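Local coordinates for conserved domain protein (Streptococcus pneumoniae, PDB 2I7R) that is of unknown function but belongs to the glyoxalase/bleomycin resistance protein/dioxygenase superfamily and forms an assembly of two chains, at residues Asn7-Val13 and His46-Gln52; Val16-Cys20 and Ala34-Ala39; Leu23-Lys29 and Gln40-Gly44; Ile86-His90 and Leu102-Gly106; Trp97-Leu102 and Asp113-Lys118. All coordinates share one frame; numbering follows the deposited sequence.

Overall arrangement
From the N terminus, strand 5-12 leads into helix 16-27, and the chain returns through strands 33-35, 38-43 and 46-51. Contact 1 closes this loop by pairing the first strand with the last. Contacts 2 and 3 are nested inside it and cross each other along the chain, laying the start and end of one helix against the sheet. Later in the sequence a second four-strand sheet of the same strand order forms; contacts 4 and 5, which cross and share Leu102, tie strand 100-105 to its neighbours 88-94 and 111-116. One place where the halves meet is Ile26 of contact 3, which packs on contacts 4 and 5. Contacts 1 and 5 lie about 24 Å apart, centre to centre.

Contact 1: Asn7-Val13 and His46-Gln52; sequences NQLDIIV and HCLMLSQ
Met49, a selenomethionine, lies across Gln8 and Asp10 where strands 5-12 and 46-51 run parallel, the pairing of first and last strand in the beta-alpha-beta-beta-beta unit of the glyoxalase superfamily. Its CB sits 3.5 Å from OD1 of Asp10. CG, placed beside the backbone N (chi1 -78°), approaches Gln8 NE2 at 3.7 Å. A bend at chi2 (44°) then carries SE to 3.8 Å from Gln8 CD, and the methyl CE ends 3.4 Å from Gln8 OE1. The side chains of Gln8 and Met49 cross at about a right angle. The Gln8 amide is held by its neighbour on the same face: NE2 donates to the syn lone pair of Asp10 OD1 at 2.9 Å, while Asp10 OD2 bonds His68 of the second subunit. On the other face Leu9 and Leu48 lie side by side and point the same way, with Leu9 CD2 3.7 Å from Leu48 CD1. Six backbone bonds join the strands, from Cys47 N with Asn7 O to Val13 N with Ser51 O, and strand 5-12 continues the sheet into the second subunit through an antiparallel ladder. The Cys47 carbonyl is doubly used, from opposite faces of its plane: Leu9 N, 3.1 Å from Cys47 O, is only tilted from that plane, whereas His46 ND1, 3.0 Å from the same oxygen, stands well above it.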
# COMPACT_ATOMS: atom_id res chain seq x y z
N ASN A 7 2.27 -7.32 -3.94
CA ASN A 7 2.33 -7.20 -5.41
C ASN A 7 1.51 -6.02 -5.90
O ASN A 7 1.80 -5.45 -6.94
CB ASN A 7 1.63 -8.44 -6.05
CG ASN A 7 2.57 -9.28 -6.80
OD1 ASN A 7 3.76 -9.22 -6.56
ND2 ASN A 7 2.07 -10.07 -7.72
N GLN A 8 0.41 -5.77 -5.20
CA GLN A 8 -0.62 -4.85 -5.65
C GLN A 8 -1.27 -4.17 -4.45
O GLN A 8 -1.55 -4.79 -3.43
CB GLN A 8 -1.68 -5.63 -6.45
CG GLN A 8 -2.78 -4.78 -7.02
CD GLN A 8 -3.78 -5.58 -7.88
OE1 GLN A 8 -3.39 -6.49 -8.62
NE2 GLN A 8 -5.06 -5.22 -7.78
N LEU A 9 -1.52 -2.88 -4.60
CA LEU A 9 -2.20 -2.13 -3.58
C LEU A 9 -3.35 -1.43 -4.27
O LEU A 9 -3.15 -0.79 -5.31
CB LEU A 9 -1.23 -1.13 -2.94
CG LEU A 9 -1.81 -0.04 -2.03
CD1 LEU A 9 -2.36 -0.64 -0.71
CD2 LEU A 9 -0.76 1.02 -1.77
N ASP A 10 -4.56 -1.58 -3.73
CA ASP A 10 -5.69 -0.82 -4.25
C ASP A 10 -6.02 0.32 -3.30
O ASP A 10 -6.04 0.14 -2.10
CB ASP A 10 -6.95 -1.68 -4.38
CG ASP A 10 -6.76 -2.93 -5.20
OD1 ASP A 10 -5.71 -3.11 -5.84
OD2 ASP A 10 -7.70 -3.75 -5.16
N ILE A 11 -6.37 1.46 -3.87
CA ILE A 11 -6.91 2.60 -3.14
C ILE A 11 -8.35 2.80 -3.62
O ILE A 11 -8.60 2.96 -4.83
CB ILE A 11 -6.12 3.94 -3.40
CG1 ILE A 11 -4.59 3.74 -3.36
CG2 ILE A 11 -6.65 5.06 -2.44
CD1 ILE A 11 -4.07 3.09 -2.06
N ILE A 12 -9.28 2.79 -2.67
CA ILE A 12 -10.70 2.97 -2.99
C ILE A 12 -11.02 4.48 -2.92
O ILE A 12 -10.80 5.13 -1.86
CB ILE A 12 -11.60 2.21 -2.02
CG1 ILE A 12 -11.18 0.75 -1.88
CG2 ILE A 12 -13.07 2.35 -2.40
CD1 ILE A 12 -10.79 0.09 -3.20
N VAL A 13 -11.51 5.01 -4.04
CA VAL A 13 -11.78 6.45 -4.20
C VAL A 13 -13.07 6.65 -5.02
O VAL A 13 -13.41 5.81 -5.85
CB VAL A 13 -10.57 7.21 -4.84
CG1 VAL A 13 -9.31 7.07 -3.98
CG2 VAL A 13 -10.29 6.75 -6.31
N HIS A 46 5.74 -3.35 -8.71
CA HIS A 46 4.53 -3.28 -7.86
C HIS A 46 3.44 -2.57 -8.67
O HIS A 46 3.74 -1.68 -9.45
CB HIS A 46 4.89 -2.50 -6.59
CG HIS A 46 4.03 -2.77 -5.39
ND1 HIS A 46 2.66 -2.57 -5.37
CD2 HIS A 46 4.36 -3.16 -4.13
CE1 HIS A 46 2.19 -2.85 -4.18
NE2 HIS A 46 3.20 -3.20 -3.40
N CYS A 47 2.20 -3.01 -8.53
CA CYS A 47 1.07 -2.32 -9.16
C CYS A 47 0.28 -1.54 -8.14
O CYS A 47 0.18 -1.94 -7.00
CB CYS A 47 0.12 -3.29 -9.84
SG CYS A 47 0.74 -3.90 -11.36
N LEU A 48 -0.29 -0.44 -8.57
CA LEU A 48 -1.15 0.37 -7.73
C LEU A 48 -2.45 0.58 -8.50
O LEU A 48 -2.44 1.20 -9.56
CB LEU A 48 -0.43 1.69 -7.38
CG LEU A 48 -1.11 2.83 -6.59
CD1 LEU A 48 -1.35 2.47 -5.14
CD2 LEU A 48 -0.24 4.08 -6.62
N MSE A 49 -3.57 0.07 -7.98
CA MSE A 49 -4.88 0.32 -8.58
C MSE A 49 -5.67 1.43 -7.85
O MSE A 49 -5.58 1.61 -6.63
CB MSE A 49 -5.73 -0.97 -8.57
CG MSE A 49 -5.40 -2.00 -9.65
SE MSE A 49 -3.52 -2.39 -9.98
CE MSE A 49 -3.83 -4.14 -10.99
N LEU A 50 -6.49 2.13 -8.62
CA LEU A 50 -7.54 2.97 -8.05
C LEU A 50 -8.85 2.29 -8.39
O LEU A 50 -9.05 1.83 -9.52
CB LEU A 50 -7.51 4.37 -8.66
CG LEU A 50 -6.14 5.05 -8.70
CD1 LEU A 50 -6.27 6.37 -9.44
CD2 LEU A 50 -5.61 5.26 -7.26
N SER A 51 -9.74 2.18 -7.42
CA SER A 51 -11.01 1.52 -7.69
C SER A 51 -12.15 2.26 -7.03
O SER A 51 -12.04 2.65 -5.89
CB SER A 51 -10.95 0.06 -7.26
OG SER A 51 -12.25 -0.51 -7.28
N GLN A 52 -13.25 2.47 -7.76
CA GLN A 52 -14.44 3.06 -7.18
C GLN A 52 -15.29 1.98 -6.49
O GLN A 52 -15.90 2.20 -5.45
CB GLN A 52 -15.24 3.81 -8.24
CG GLN A 52 -16.35 4.68 -7.69
CD GLN A 52 -17.38 5.04 -8.76
OE1 GLN A 52 -17.01 5.33 -9.91
NE2 GLN A 52 -18.66 5.03 -8.39

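Contact 2: Val16-Cys20 and Ala34-Ala39; sequences VPQVC and ANDGFA
Val16 and Cys20, one turn apart on the helix, share a first torsion that brings their tips to strand 38-43: Val16 CG1 lies opposite the backbone N (chi1 172°), and Cys20 SG does likewise (chi1 178°). The two branches of the valine divide the surface, CG2 facing Gly37 and CG1 the start of the next strand. CG1 packs against the Phe38 backbone, 3.6 Å from Phe38 N, and also touches the Ala39 CB at 4.1 Å, whereas CG2 rests 3.7 Å from Gly37 O. Val16 CB lies 3.7 Å from Asp36 O. Here the first turn of helix 16-27 packs against the hairpin between strands 33-35 and 38-43, the first two of the three strands that follow the helix in the beta-alpha-beta-beta-beta unit of the glyoxalase superfamily. Cys20 meets this sheet through sulphur: Cys20 SG is 3.6 Å from Ala39 CB. More loosely, Cys20 SG lies 4.3 Å from Ala34 CB. Leu50 of strand 46-51 also touches Val16 and Cys20, so the same helix face spans two neighbouring strands. At the outer end, where the hairpin turn is exposed, Pro17 rests CD 3.4 Å from Asp36 O, with CG a little farther from the same oxygen.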
# COMPACT_ATOMS: atom_id res chain seq x y z
N VAL A 16 -12.20 8.18 -9.64
CA VAL A 16 -11.05 7.57 -10.25
C VAL A 16 -10.42 8.42 -11.38
O VAL A 16 -9.18 8.59 -11.37
CB VAL A 16 -11.38 6.15 -10.72
CG1 VAL A 16 -10.23 5.56 -11.54
CG2 VAL A 16 -11.68 5.29 -9.53
N PRO A 17 -11.23 8.95 -12.36
CA PRO A 17 -10.54 9.73 -13.39
C PRO A 17 -9.70 10.90 -12.87
O PRO A 17 -8.59 11.07 -13.35
CB PRO A 17 -11.67 10.17 -14.35
CG PRO A 17 -12.73 9.07 -14.16
CD PRO A 17 -12.68 8.85 -12.66
N GLN A 18 -10.19 11.65 -11.89
CA GLN A 18 -9.41 12.78 -11.36
C GLN A 18 -8.21 12.33 -10.53
O GLN A 18 -7.10 12.86 -10.66
CB GLN A 18 -10.30 13.72 -10.53
CG GLN A 18 -9.66 15.10 -10.23
CD GLN A 18 -9.23 15.84 -11.51
OE1 GLN A 18 -8.06 16.22 -11.68
NE2 GLN A 18 -10.18 16.02 -12.42
N VAL A 19 -8.44 11.36 -9.65
CA VAL A 19 -7.36 10.84 -8.83
C VAL A 19 -6.29 10.24 -9.76
O VAL A 19 -5.11 10.45 -9.56
CB VAL A 19 -7.91 9.83 -7.75
CG1 VAL A 19 -6.79 9.21 -6.91
CG2 VAL A 19 -8.92 10.54 -6.87
N CYS A 20 -6.74 9.58 -10.84
CA CYS A 20 -5.84 8.96 -11.82
C CYS A 20 -5.01 10.01 -12.51
O CYS A 20 -3.77 9.90 -12.55
CB CYS A 20 -6.60 8.10 -12.87
SG CYS A 20 -5.46 7.39 -14.09
N ALA A 34 -7.16 2.60 -17.73
CA ALA A 34 -8.06 3.36 -16.87
C ALA A 34 -9.48 3.35 -17.41
O ALA A 34 -9.66 3.36 -18.61
CB ALA A 34 -7.58 4.80 -16.74
N ASN A 35 -10.46 3.38 -16.50
CA ASN A 35 -11.91 3.34 -16.70
C ASN A 35 -12.55 4.43 -15.88
O ASN A 35 -11.91 4.97 -15.00
CB ASN A 35 -12.48 2.05 -16.07
CG ASN A 35 -12.70 1.01 -17.06
OD1 ASN A 35 -12.55 1.29 -18.25
ND2 ASN A 35 -13.03 -0.19 -16.63
N ASP A 36 -13.85 4.67 -16.08
CA ASP A 36 -14.54 5.57 -15.18
C ASP A 36 -14.37 5.16 -13.72
O ASP A 36 -14.46 5.99 -12.84
CB ASP A 36 -16.04 5.66 -15.54
CG ASP A 36 -16.30 6.57 -16.72
OD1 ASP A 36 -15.32 7.11 -17.28
OD2 ASP A 36 -17.48 6.74 -17.09
N GLY A 37 -14.14 3.87 -13.47
CA GLY A 37 -14.09 3.33 -12.11
C GLY A 37 -12.86 2.53 -11.70
O GLY A 37 -12.84 1.97 -10.62
N PHE A 38 -11.84 2.50 -12.54
CA PHE A 38 -10.65 1.71 -12.26
C PHE A 38 -9.50 2.32 -13.02
O PHE A 38 -9.71 2.77 -14.15
CB PHE A 38 -10.90 0.28 -12.74
CG PHE A 38 -9.75 -0.68 -12.52
CD1 PHE A 38 -9.68 -1.46 -11.36
CD2 PHE A 38 -8.78 -0.88 -13.52
CE1 PHE A 38 -8.63 -2.41 -11.16
CE2 PHE A 38 -7.72 -1.82 -13.32
CZ PHE A 38 -7.68 -2.59 -12.14
N ALA A 39 -8.30 2.31 -12.44
CA ALA A 39 -7.02 2.67 -13.11
C ALA A 39 -5.90 1.80 -12.56
O ALA A 39 -5.90 1.42 -11.38
CB ALA A 39 -6.68 4.16 -12.91

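Contact 3: Leu23-Lys29 and Gln40-Gly44; sequences LEHILDK and QFTIG
Phe41 drives its ring from strand 40-43 against one side of helix 23-27, meeting three helix side chains with successive rim atoms. With CG beside the backbone N (chi1 -69°), the ring leans toward the helix and brings CZ to 3.8 Å from Leu23 CB. Glu24 crosses it at about a right angle: its CG lies at the ring edge, 3.6 Å from Phe41 CE1, while OE2 is held by Ala31 N. Leu27 comes in obliquely, its CD1 3.8 Å from Phe41 CD1, and the same methyl touches Ile43 CD1 at 4.1 Å. The Lys29 carbonyl oxygen closes the edge, in the ring plane and 3.8 Å from Phe41 CE1.

Leu23, Leu27, Phe41 and Ile43 are buried; the outer side, where Lys29 and Thr42 are partly exposed, is looser and polar. Lys29 follows Asp28, the first residue past the helix, which has positive phi, and its long chain, bent at chi3 (-73°), reaches across the gap to the strand until NZ donates to Thr42 O at 2.9 Å. The Thr42 hydroxyl, on the far face of the strand, is taken by Asp32. Leu27 and Ile43 also touch the second subunit through its Met4 and Leu6. The helix and strand run nearly parallel, 12° apart, in the helix-on-sheet packing of a beta-alpha-beta-beta-beta unit, the repeating module of the glyoxalase superfamily.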
# COMPACT_ATOMS: atom_id res chain seq x y z
N LEU A 23 -2.41 11.51 -10.14
CA LEU A 23 -1.36 10.52 -9.91
C LEU A 23 -0.40 10.40 -11.10
O LEU A 23 0.80 10.30 -10.90
CB LEU A 23 -1.99 9.17 -9.55
CG LEU A 23 -1.42 8.35 -8.38
CD1 LEU A 23 -0.85 9.19 -7.22
CD2 LEU A 23 -2.43 7.28 -7.88
N GLU A 24 -0.91 10.47 -12.34
CA GLU A 24 -0.04 10.52 -13.53
C GLU A 24 0.94 11.70 -13.57
O GLU A 24 2.09 11.52 -13.94
CB GLU A 24 -0.87 10.49 -14.82
CG GLU A 24 -1.85 9.33 -14.87
CD GLU A 24 -2.64 9.24 -16.16
OE1 GLU A 24 -3.18 10.26 -16.64
OE2 GLU A 24 -2.75 8.10 -16.68
N HIS A 25 0.49 12.91 -13.20
CA HIS A 25 1.40 14.05 -13.13
C HIS A 25 2.43 13.85 -12.03
O HIS A 25 3.62 14.07 -12.23
CB HIS A 25 0.65 15.37 -12.92
CG HIS A 25 -0.21 15.76 -14.07
ND1 HIS A 25 -1.58 15.75 -14.00
CD2 HIS A 25 0.10 16.16 -15.32
CE1 HIS A 25 -2.09 16.14 -15.16
NE2 HIS A 25 -1.08 16.40 -15.98
N ILE A 26 1.98 13.38 -10.87
CA ILE A 26 2.92 13.17 -9.77
C ILE A 26 3.97 12.09 -10.09
O ILE A 26 5.14 12.26 -9.78
CB ILE A 26 2.19 12.82 -8.49
CG1 ILE A 26 1.45 14.06 -7.98
CG2 ILE A 26 3.19 12.23 -7.45
CD1 ILE A 26 0.33 13.74 -7.06
N LEU A 27 3.54 11.00 -10.71
CA LEU A 27 4.41 9.88 -10.98
C LEU A 27 5.16 10.08 -12.29
O LEU A 27 6.15 9.38 -12.57
CB LEU A 27 3.60 8.60 -11.05
CG LEU A 27 3.00 8.03 -9.76
CD1 LEU A 27 2.02 6.90 -10.09
CD2 LEU A 27 4.13 7.60 -8.78
N ASP A 28 4.66 11.02 -13.10
CA ASP A 28 5.22 11.31 -14.41
C ASP A 28 5.14 10.05 -15.29
O ASP A 28 6.04 9.78 -16.07
CB ASP A 28 6.67 11.77 -14.29
CG ASP A 28 7.20 12.34 -15.56
OD1 ASP A 28 6.41 12.88 -16.34
OD2 ASP A 28 8.42 12.26 -15.77
N LYS A 29 4.07 9.29 -15.13
CA LYS A 29 3.78 8.20 -16.08
C LYS A 29 2.30 8.00 -16.15
O LYS A 29 1.57 8.24 -15.16
CB LYS A 29 4.50 6.88 -15.73
CG LYS A 29 3.93 6.13 -14.57
CD LYS A 29 4.84 4.96 -14.21
CE LYS A 29 4.76 3.83 -15.21
NZ LYS A 29 5.92 2.91 -15.02
N GLN A 40 -4.96 1.45 -13.42
CA GLN A 40 -3.87 0.58 -13.03
C GLN A 40 -2.58 1.26 -13.36
O GLN A 40 -2.37 1.64 -14.51
CB GLN A 40 -3.92 -0.75 -13.80
CG GLN A 40 -2.59 -1.55 -13.79
CD GLN A 40 -2.64 -2.73 -14.78
OE1 GLN A 40 -3.65 -3.43 -14.87
NE2 GLN A 40 -1.55 -2.94 -15.52
N PHE A 41 -1.70 1.35 -12.37
CA PHE A 41 -0.36 1.82 -12.59
C PHE A 41 0.58 0.68 -12.30
O PHE A 41 0.36 -0.09 -11.38
CB PHE A 41 -0.03 2.98 -11.63
CG PHE A 41 -0.79 4.25 -11.90
CD1 PHE A 41 -0.21 5.27 -12.65
CD2 PHE A 41 -2.07 4.44 -11.41
CE1 PHE A 41 -0.90 6.46 -12.90
CE2 PHE A 41 -2.76 5.65 -11.64
CZ PHE A 41 -2.18 6.64 -12.38
N THR A 42 1.64 0.59 -13.09
CA THR A 42 2.78 -0.26 -12.76
C THR A 42 3.91 0.68 -12.30
O THR A 42 4.21 1.69 -12.96
CB THR A 42 3.15 -1.16 -13.96
OG1 THR A 42 2.01 -1.97 -14.30
CG2 THR A 42 4.35 -2.07 -13.64
N ILE A 43 4.47 0.40 -11.14
CA ILE A 43 5.58 1.18 -10.62
C ILE A 43 6.71 0.23 -10.25
O ILE A 43 6.82 -0.21 -9.10
CB ILE A 43 5.21 2.04 -9.39
CG1 ILE A 43 3.88 2.82 -9.58
CG2 ILE A 43 6.36 2.99 -9.09
CD1 ILE A 43 3.27 3.43 -8.29
N GLY A 44 7.54 -0.05 -11.25
CA GLY A 44 8.63 -1.02 -11.10
C GLY A 44 8.01 -2.40 -10.99
O GLY A 44 7.36 -2.86 -11.90

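Contact 4: Ile86-His90 and Leu102-Gly106; sequences IKVLH and LLVQG
Leu89 N and His90 N approach the flat carbonyl group of Leu103 from the same face of its plane, at 2.7 Å from Leu103 O for Leu89 and 3.2 Å for His90. A second planar group, the Gln105 amide, has Gly106 O in its own plane at NE2, while its OE1 lies 3.6 Å from Leu89 CD1. The double donation marks a classic beta bulge: two residues face Leu103, and the register slips by one between the Val88-Val104 and His90-Leu103 pairs of the hairpin. On one side of it Gln105 N bonds Lys87 O almost straight on (175° at the hydrogen); within the His90-Leu103 pair, Leu103 N bonds His90 O in the carbonyl plane. Val88 and Leu102 cross at about a right angle, Val88 CG1 being 3.7 Å from Leu102 CD1, on the face where Tyr78 of helix 74-84 packs on both. Lys87 and Gln105 cross obliquely, their CB atoms also 3.7 Å apart. Val56 of the second subunit packs on Leu89 and Leu103, whose CB atoms lie 4.2 Å apart. Sharing one acceptor keeps both N-H groups bonded through the register shift, so the chain can turn at Leu89 and His90 without losing backbone bonds.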
# COMPACT_ATOMS: atom_id res chain seq x y z
N ILE A 86 2.91 20.83 -7.12
CA ILE A 86 2.52 19.82 -6.12
C ILE A 86 2.94 20.17 -4.68
O ILE A 86 4.04 20.67 -4.47
CB ILE A 86 3.11 18.46 -6.50
CG1 ILE A 86 2.65 18.08 -7.93
CG2 ILE A 86 2.74 17.42 -5.46
CD1 ILE A 86 1.11 18.10 -8.11
N LYS A 87 2.07 19.91 -3.71
CA LYS A 87 2.39 20.18 -2.31
C LYS A 87 3.52 19.26 -1.84
O LYS A 87 3.35 18.04 -1.79
CB LYS A 87 1.17 20.06 -1.39
CG LYS A 87 1.45 20.35 0.10
CD LYS A 87 2.02 21.76 0.29
CE LYS A 87 2.30 22.19 1.75
NZ LYS A 87 3.39 23.27 1.76
N VAL A 88 4.65 19.87 -1.50
CA VAL A 88 5.77 19.16 -0.94
C VAL A 88 5.65 19.25 0.57
O VAL A 88 5.65 20.35 1.14
CB VAL A 88 7.13 19.70 -1.43
CG1 VAL A 88 8.28 19.03 -0.67
CG2 VAL A 88 7.29 19.46 -2.95
N LEU A 89 5.54 18.09 1.21
CA LEU A 89 5.36 18.00 2.65
C LEU A 89 6.69 18.04 3.43
O LEU A 89 6.71 18.49 4.56
CB LEU A 89 4.55 16.74 3.02
CG LEU A 89 3.11 16.69 2.51
CD1 LEU A 89 2.47 15.37 2.85
CD2 LEU A 89 2.26 17.86 3.07
N HIS A 90 7.77 17.51 2.83
CA HIS A 90 9.10 17.52 3.45
C HIS A 90 10.06 17.47 2.26
O HIS A 90 9.99 16.52 1.48
CB HIS A 90 9.28 16.29 4.38
CG HIS A 90 10.12 16.54 5.59
ND1 HIS A 90 11.28 15.83 5.86
CD2 HIS A 90 9.98 17.42 6.62
CE1 HIS A 90 11.82 16.27 6.99
NE2 HIS A 90 11.06 17.23 7.47
N LEU A 102 11.84 12.55 -0.03
CA LEU A 102 11.03 13.68 -0.45
C LEU A 102 9.58 13.20 -0.28
O LEU A 102 9.16 12.23 -0.92
CB LEU A 102 11.29 13.99 -1.93
CG LEU A 102 10.35 14.95 -2.67
CD1 LEU A 102 10.44 16.35 -2.04
CD2 LEU A 102 10.69 14.97 -4.18
N LEU A 103 8.86 13.89 0.59
CA LEU A 103 7.48 13.57 0.89
C LEU A 103 6.53 14.53 0.22
O LEU A 103 6.66 15.74 0.40
CB LEU A 103 7.27 13.60 2.40
CG LEU A 103 7.55 12.15 2.75
CD1 LEU A 103 8.74 12.01 3.68
CD2 LEU A 103 6.28 11.41 3.23
N VAL A 104 5.58 13.99 -0.55
CA VAL A 104 4.67 14.86 -1.31
C VAL A 104 3.20 14.50 -1.05
O VAL A 104 2.89 13.36 -0.77
CB VAL A 104 5.00 14.88 -2.85
CG1 VAL A 104 6.50 14.85 -3.05
CG2 VAL A 104 4.38 13.72 -3.56
N GLN A 105 2.33 15.50 -1.11
CA GLN A 105 0.92 15.27 -0.89
C GLN A 105 0.38 14.72 -2.18
O GLN A 105 0.50 15.37 -3.22
CB GLN A 105 0.19 16.58 -0.54
CG GLN A 105 -1.29 16.39 -0.16
CD GLN A 105 -1.46 15.42 1.02
OE1 GLN A 105 -1.05 15.69 2.16
NE2 GLN A 105 -2.05 14.27 0.73
N GLY A 106 -0.17 13.51 -2.15
CA GLY A 106 -0.82 12.97 -3.36
C GLY A 106 -2.31 13.27 -3.31
O GLY A 106 -2.79 13.85 -2.31

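Contact 5: Trp97-Leu102 and Asp113-Lys118; sequences WGTESL and DFYRMK
Glu100 and Arg116 point to one face of an antiparallel hairpin and cross there with carboxylate and guanidinium planes 69° apart. The glutamate is extended; the arginine CG lies between its backbone N and carbonyl carbon (chi1 45°) and the chain bends at chi3, which folds the guanidinium back over the neighbouring strand. NH1 forms a salt bridge with Glu100 OE1 at 3.0 Å, the oxygen lying in the guanidinium plane and being met on its anti side. NH2 donates to a water that in turn bonds Gly98 O. Beneath the bridge, Glu100 N to Arg116 O and Arg116 N to Glu100 O, both 2.9 Å, complete a hydrogen-bonded pair.

Next along the two chains Thr99 and Met117, a selenomethionine, lie side by side pointing the same way, with SE at the edge of the Tyr115 ring, whose hydroxyl bonds Asn7 of the second subunit. Toward the sheet interior Asp113 reaches across: OD1 takes Leu102 N at 3.2 Å and OD2 takes His68 of strand 65-70. Near the C terminus another water links Trp97 O, Thr99 OG1 and Lys118 N. The hairpin's outer end, toward the C terminus, is thus held by a charged pair and water, though Asp75 near Glu100 OE2 may offset part of the gain; at the inner end the donors to Asp113 probably compensate for the closeness of Leu102 O to OD1.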
# COMPACT_ATOMS: atom_id res chain seq x y z
N TRP A 97 22.42 7.69 7.52
CA TRP A 97 22.81 6.48 6.77
C TRP A 97 22.63 6.64 5.28
O TRP A 97 22.71 5.68 4.55
CB TRP A 97 22.11 5.20 7.31
CG TRP A 97 22.39 5.03 8.75
CD1 TRP A 97 23.38 4.29 9.31
CD2 TRP A 97 21.73 5.70 9.82
NE1 TRP A 97 23.37 4.43 10.67
CE2 TRP A 97 22.37 5.30 11.02
CE3 TRP A 97 20.64 6.59 9.90
CZ2 TRP A 97 21.98 5.76 12.26
CZ3 TRP A 97 20.25 7.07 11.14
CH2 TRP A 97 20.92 6.65 12.31
N GLY A 98 22.39 7.87 4.82
CA GLY A 98 22.31 8.14 3.38
C GLY A 98 20.96 7.92 2.73
O GLY A 98 20.87 7.77 1.50
N THR A 99 19.90 7.85 3.53
CA THR A 99 18.59 7.68 2.95
C THR A 99 18.02 9.03 2.67
O THR A 99 17.69 9.76 3.57
CB THR A 99 17.65 6.86 3.83
OG1 THR A 99 18.25 5.56 4.01
CG2 THR A 99 16.21 6.74 3.16
N GLU A 100 17.96 9.39 1.39
CA GLU A 100 17.43 10.69 1.02
C GLU A 100 15.94 10.49 0.66
O GLU A 100 15.59 9.55 -0.04
CB GLU A 100 18.20 11.27 -0.16
CG GLU A 100 17.86 12.73 -0.44
CD GLU A 100 18.30 13.18 -1.83
OE1 GLU A 100 18.93 12.40 -2.60
OE2 GLU A 100 18.01 14.34 -2.14
N SER A 101 15.08 11.38 1.16
CA SER A 101 13.67 11.29 0.83
C SER A 101 13.00 12.63 0.58
O SER A 101 13.52 13.67 0.91
CB SER A 101 12.91 10.51 1.91
OG SER A 101 12.80 11.29 3.08
N LEU A 102 11.84 12.55 -0.03
CA LEU A 102 11.03 13.68 -0.45
C LEU A 102 9.58 13.20 -0.28
O LEU A 102 9.16 12.23 -0.92
CB LEU A 102 11.29 13.99 -1.93
CG LEU A 102 10.35 14.95 -2.67
CD1 LEU A 102 10.44 16.35 -2.04
CD2 LEU A 102 10.69 14.97 -4.18
N ASP A 113 6.32 9.07 -0.91
CA ASP A 113 7.74 9.34 -0.64
C ASP A 113 8.56 8.86 -1.82
O ASP A 113 8.50 7.68 -2.17
CB ASP A 113 8.17 8.64 0.65
CG ASP A 113 9.66 8.77 0.95
OD1 ASP A 113 10.26 9.79 0.58
OD2 ASP A 113 10.22 7.85 1.56
N PHE A 114 9.27 9.78 -2.46
CA PHE A 114 10.30 9.42 -3.43
C PHE A 114 11.65 9.39 -2.70
O PHE A 114 12.10 10.42 -2.20
CB PHE A 114 10.29 10.42 -4.60
CG PHE A 114 8.98 10.48 -5.34
CD1 PHE A 114 8.75 9.66 -6.44
CD2 PHE A 114 7.97 11.34 -4.94
CE1 PHE A 114 7.53 9.72 -7.15
CE2 PHE A 114 6.74 11.42 -5.63
CZ PHE A 114 6.52 10.60 -6.73
N TYR A 115 12.28 8.22 -2.62
CA TYR A 115 13.46 8.05 -1.79
C TYR A 115 14.57 7.23 -2.47
O TYR A 115 14.33 6.54 -3.44
CB TYR A 115 13.10 7.44 -0.40
CG TYR A 115 12.91 5.92 -0.42
CD1 TYR A 115 13.87 5.07 0.12
CD2 TYR A 115 11.78 5.35 -1.01
CE1 TYR A 115 13.70 3.67 0.07
CE2 TYR A 115 11.59 4.00 -1.05
CZ TYR A 115 12.55 3.16 -0.50
OH TYR A 115 12.33 1.81 -0.59
N ARG A 116 15.79 7.36 -1.96
CA ARG A 116 16.92 6.50 -2.36
C ARG A 116 17.82 6.23 -1.18
O ARG A 116 17.86 6.98 -0.24
CB ARG A 116 17.72 7.06 -3.57
CG ARG A 116 18.05 8.52 -3.50
CD ARG A 116 19.15 8.93 -4.57
NE ARG A 116 20.40 8.39 -4.14
CZ ARG A 116 21.16 8.90 -3.16
NH1 ARG A 116 20.87 10.05 -2.57
NH2 ARG A 116 22.25 8.24 -2.80
N MSE A 117 18.54 5.13 -1.23
CA MSE A 117 19.38 4.72 -0.11
C MSE A 117 20.90 4.66 -0.45
O MSE A 117 21.24 4.60 -1.62
CB MSE A 117 18.87 3.38 0.43
CG MSE A 117 17.42 3.48 0.93
SE MSE A 117 16.75 1.81 1.71
CE MSE A 117 16.35 0.85 0.05
N LYS A 118 21.77 4.73 0.57
CA LYS A 118 23.23 4.44 0.46
C LYS A 118 23.49 3.65 -0.78
O LYS A 118 23.06 2.48 -0.89
CB LYS A 118 23.70 3.53 1.61
CG LYS A 118 24.48 4.14 2.74
CD LYS A 118 25.15 2.99 3.50
CE LYS A 118 25.16 3.23 5.01
NZ LYS A 118 26.20 2.40 5.77
OXT LYS A 118 24.13 4.15 -1.70
O HOH W 1 20.67 4.69 3.19
O HOH W 2 22.68 9.01 -0.28